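PDB 5H72: flagellar biosynthetic protein FliP from Thermotoga maritima MSB8, which probably takes part in flagellum-specific protein export as a membrane component of the type III export gate, represented here by its periplasmic domain. Local coordinates for residues 61-64 and 65-69; 71-74 and 75-79. All coordinates share one frame; numbering follows the deposited sequence.

Overall arrangement
Both interactions belong to helix 65-80, the last helix of this all-helical periplasmic domain. Interaction 1 is its N-terminal start and interaction 2 its C-terminal half; their centres lie about 14 Å apart. Both are partly buried. Interaction 1 is nearer the centre of the chain, about 5 Å from it. Its apolar side faces helix 43-52 and helix 17-39, and its polar groups are held within the same chain. Interaction 2 lies further out, about 10 Å from that centre, at interfaces with two other subunits. The chemistry differs accordingly. At 61-69 one carbonyl serves two amides of the first turn. At 71-79 regular helix bonds are joined by a ring-to-methylene contact, a water and charged side chains.

Interaction 1: 61-64 and 65-69; sequences EEAP and NAVLI
P64 meets V67 and L68 at the N-terminus of helix 65-80, with P64 in the N-cap position. The preceding 3-10 turn and the loop bring the chain into the first helical turn. The carbonyl of P64 carries the junction. Its O takes two amides from that turn. L68 N donates over 2.8 Å to P64 O and lies in the carbonyl plane. This bond is nearly straight, with an N-H...O angle of 169°. V67 N is 2.9 Å from the same P64 O. It comes from above the carbonyl plane, 50° out of it, and its bond is more bent. One oxygen thus satisfies two amides at the start of the helix. I69 N goes on to N65 O, the following i to i+4 bond.

N65 sets off away from the loop, though its CB still touches P64; its amide is satisfied by helix 17-39. Its OD1 accepts from R30 NH1, and its ND2 donates to N26 OD1, both on that helix. R30 also reaches back to the loop, where its NH2 donates to A63 O. R30 therefore ties the loop and the first helical residue to helix 17-39.

Apolar contacts complete the junction. A63 and V67 are buried and both touch V46 of helix 43-52. The two methyl branches of V67 divide the work. CG1 is anti to the backbone N (chi1 168°) and rests on the CB of A63. CG2 lies beside the backbone N and turns to the proline ring. There the side chains of P64 and V67 cross obliquely, with P64 CG 4.1 Å from V67 CG2.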
loop_
_atom_site.group_PDB
_atom_site.type_symbol
_atom_site.label_atom_id
_atom_site.label_comp_id
_atom_site.label_asym_id
_atom_site.label_seq_id
_atom_site.Cartn_x
_atom_site.Cartn_y
_atom_site.Cartn_z
ATOM N N GLU A 61 20.402 6.645 -2.021
ATOM C CA GLU A 61 19.710 7.020 -3.250
ATOM C C GLU A 61 20.094 6.123 -4.418
ATOM O O GLU A 61 19.452 6.164 -5.458
ATOM C CB GLU A 61 19.984 8.476 -3.621
ATOM C CG GLU A 61 19.458 9.495 -2.620
ATOM C CD GLU A 61 20.427 9.731 -1.477
ATOM O OE1 GLU A 61 21.364 8.928 -1.316
ATOM O OE2 GLU A 61 20.257 10.727 -0.743
ATOM N N GLU A 62 21.140 5.321 -4.256
ATOM C CA GLU A 62 21.558 4.414 -5.325
ATOM C C GLU A 62 20.995 2.997 -5.138
ATOM O O GLU A 62 21.177 2.137 -5.992
ATOM C CB GLU A 62 23.086 4.363 -5.413
ATOM C CG GLU A 62 23.754 5.727 -5.571
ATOM C CD GLU A 62 25.252 5.695 -5.272
ATOM O OE1 GLU A 62 25.749 4.665 -4.752
ATOM O OE2 GLU A 62 25.937 6.706 -5.556
ATOM N N ALA A 63 20.319 2.748 -4.023
ATOM C CA ALA A 63 19.720 1.437 -3.816
ATOM C C ALA A 63 18.511 1.252 -4.729
ATOM O O ALA A 63 17.652 2.131 -4.819
ATOM C CB ALA A 63 19.320 1.249 -2.370
ATOM N N PRO A 64 18.454 0.112 -5.426
ATOM C CA PRO A 64 17.275 -0.231 -6.229
ATOM C C PRO A 64 16.066 -0.501 -5.327
ATOM O O PRO A 64 16.224 -0.714 -4.121
ATOM C CB PRO A 64 17.711 -1.501 -6.972
ATOM C CG PRO A 64 18.733 -2.121 -6.058
ATOM C CD PRO A 64 19.473 -0.953 -5.451
ATOM N N ASN A 65 14.872 -0.494 -5.903
ATOM C CA ASN A 65 13.675 -0.663 -5.097
ATOM C C ASN A 65 13.639 -2.011 -4.374
ATOM O O ASN A 65 13.067 -2.116 -3.293
ATOM C CB ASN A 65 12.430 -0.476 -5.963
ATOM C CG ASN A 65 12.160 0.985 -6.284
ATOM O OD1 ASN A 65 12.574 1.883 -5.549
ATOM N ND2 ASN A 65 11.466 1.230 -7.384
ATOM N N ALA A 66 14.274 -3.032 -4.943
ATOM C CA ALA A 66 14.315 -4.355 -4.307
ATOM C C ALA A 66 15.030 -4.321 -2.963
ATOM O O ALA A 66 14.837 -5.210 -2.122
ATOM C CB ALA A 66 14.985 -5.371 -5.224
ATOM N N VAL A 67 15.859 -3.301 -2.769
ATOM C CA VAL A 67 16.560 -3.089 -1.519
ATOM C C VAL A 67 15.883 -1.987 -0.723
ATOM O O VAL A 67 15.662 -2.112 0.484
ATOM C CB VAL A 67 18.052 -2.693 -1.767
ATOM C CG1 VAL A 67 18.702 -2.178 -0.498
ATOM C CG2 VAL A 67 18.826 -3.865 -2.341
ATOM N N LEU A 68 15.564 -0.895 -1.411
ATOM C CA LEU A 68 15.032 0.299 -0.759
ATOM C C LEU A 68 13.696 0.025 -0.061
ATOM O O LEU A 68 13.506 0.394 1.088
ATOM C CB LEU A 68 14.878 1.431 -1.773
ATOM C CG LEU A 68 14.521 2.833 -1.261
ATOM C CD1 LEU A 68 15.555 3.337 -0.251
ATOM C CD2 LEU A 68 14.396 3.803 -2.431
ATOM N N ILE A 69 12.785 -0.650 -0.750
ATOM C CA ILE A 69 11.458 -0.887 -0.194
ATOM C C ILE A 69 11.486 -1.779 1.057
ATOM O O ILE A 69 10.863 -1.428 2.057
ATOM C CB ILE A 69 10.505 -1.482 -1.271
ATOM C CG1 ILE A 69 10.310 -0.464 -2.391
ATOM C CG2 ILE A 69 9.164 -1.838 -0.662
ATOM C CD1 ILE A 69 9.556 -1.001 -3.556
#

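Interaction 2: 71-74 and 75-79; sequences AFVL and GELEV
F72 and E76 are one helical turn apart, i to i+4, on helix 65-80, and their side chains fold against each other. The F72 ring presents one face to E76 CG, which sits 4.0 Å from the ring centroid in a CH-pi contact. The methylene is offset toward the rim. E76 gets there by bending: chi1 of -67° sets CG beside the backbone N, and chi2 of -59° folds the chain again. Its carboxylate is turned 44° from the ring plane, with OE2 3.4 Å from F72 CE1. A water lies 2.8 Å from both F72 O and E76 OE2 and bridges them. The like charge of E36 lies close to OE2, which might raise the pKa of one acid.

V73 and L77 lie side by side and point the same way. They meet through V73 CG1 and L77 CD1, 4.0 Å apart. E78 is bent at chi2, which brings its carboxylate back over the L74 carbonyl. Four backbone bonds run from the amides of 75-78 to the carbonyls of 71-74, as in an alpha helix.

Several neighbours surround this part of the helix. A71 packs on helix 43-52, where N45 touches L74 and donates to E78 OE1. F72 rests on M33 of helix 17-39. V73 and L74 pack against F22 of a second subunit, while E76 OE1 forms a salt bridge with R28 of a third subunit.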
loop_
_atom_site.group_PDB
_atom_site.type_symbol
_atom_site.label_atom_id
_atom_site.label_comp_id
_atom_site.label_asym_id
_atom_site.label_seq_id
_atom_site.Cartn_x
_atom_site.Cartn_y
_atom_site.Cartn_z
ATOM N N ALA A 71 13.982 -2.146 3.137
ATOM C CA ALA A 71 14.646 -1.357 4.178
ATOM C C ALA A 71 13.672 -0.355 4.775
ATOM O O ALA A 71 13.647 -0.140 5.988
ATOM C CB ALA A 71 15.867 -0.645 3.620
ATOM N N PHE A 72 12.864 0.247 3.908
ATOM C CA PHE A 72 11.866 1.236 4.315
ATOM C C PHE A 72 10.867 0.617 5.274
ATOM O O PHE A 72 10.618 1.160 6.354
ATOM C CB PHE A 72 11.159 1.807 3.077
ATOM C CG PHE A 72 9.863 2.519 3.369
ATOM C CD1 PHE A 72 9.860 3.772 3.958
ATOM C CD2 PHE A 72 8.644 1.945 3.011
ATOM C CE1 PHE A 72 8.668 4.429 4.212
ATOM C CE2 PHE A 72 7.449 2.594 3.259
ATOM C CZ PHE A 72 7.458 3.837 3.859
ATOM N N VAL A 73 10.315 -0.533 4.881
ATOM C CA VAL A 73 9.342 -1.254 5.700
ATOM C C VAL A 73 9.931 -1.664 7.042
ATOM O O VAL A 73 9.298 -1.480 8.083
ATOM C CB VAL A 73 8.812 -2.514 4.972
ATOM C CG1 VAL A 73 7.911 -3.333 5.892
ATOM C CG2 VAL A 73 8.072 -2.111 3.718
ATOM N N LEU A 74 11.134 -2.224 7.018
ATOM C CA LEU A 74 11.841 -2.539 8.258
ATOM C C LEU A 74 11.946 -1.301 9.120
ATOM O O LEU A 74 11.633 -1.345 10.310
ATOM C CB LEU A 74 13.236 -3.093 7.977
ATOM C CG LEU A 74 13.336 -4.566 7.589
ATOM C CD1 LEU A 74 14.795 -4.989 7.592
ATOM C CD2 LEU A 74 12.512 -5.436 8.535
ATOM N N GLY A 75 12.371 -0.196 8.506
ATOM C CA GLY A 75 12.461 1.083 9.186
ATOM C C GLY A 75 11.162 1.526 9.842
ATOM O O GLY A 75 11.168 1.991 10.979
ATOM N N GLU A 76 10.042 1.384 9.139
ATOM C CA GLU A 76 8.758 1.831 9.691
ATOM C C GLU A 76 8.327 0.977 10.875
ATOM O O GLU A 76 7.775 1.482 11.836
ATOM C CB GLU A 76 7.656 1.806 8.627
ATOM C CG GLU A 76 7.830 2.828 7.506
ATOM C CD GLU A 76 7.878 4.247 8.023
ATOM O OE1 GLU A 76 7.068 4.572 8.913
ATOM O OE2 GLU A 76 8.727 5.031 7.550
ATOM N N LEU A 77 8.583 -0.326 10.804
ATOM C CA LEU A 77 8.206 -1.213 11.898
ATOM C C LEU A 77 9.049 -0.912 13.132
ATOM O O LEU A 77 8.518 -0.832 14.237
ATOM C CB LEU A 77 8.333 -2.679 11.472
ATOM C CG LEU A 77 7.297 -3.103 10.422
ATOM C CD1 LEU A 77 7.696 -4.398 9.730
ATOM C CD2 LEU A 77 5.902 -3.232 11.039
ATOM N N GLU A 78 10.351 -0.707 12.943
ATOM C CA GLU A 78 11.238 -0.329 14.049
ATOM C C GLU A 78 10.747 0.922 14.763
ATOM O O GLU A 78 10.722 0.968 15.986
ATOM C CB GLU A 78 12.674 -0.117 13.552
ATOM C CG GLU A 78 13.391 -1.420 13.172
ATOM C CD GLU A 78 14.416 -1.236 12.056
ATOM O OE1 GLU A 78 14.664 -0.076 11.651
ATOM O OE2 GLU A 78 14.971 -2.251 11.576
ATOM N N VAL A 79 10.352 1.937 14.007
ATOM C CA VAL A 79 9.819 3.147 14.616
ATOM C C VAL A 79 8.445 2.877 15.227
ATOM O O VAL A 79 8.143 3.376 16.309
ATOM C CB VAL A 79 9.727 4.312 13.595
ATOM C CG1 VAL A 79 9.129 5.572 14.246
ATOM C CG2 VAL A 79 11.103 4.605 13.002
HETATM O O HOH W 1 11.191 3.831 6.814
#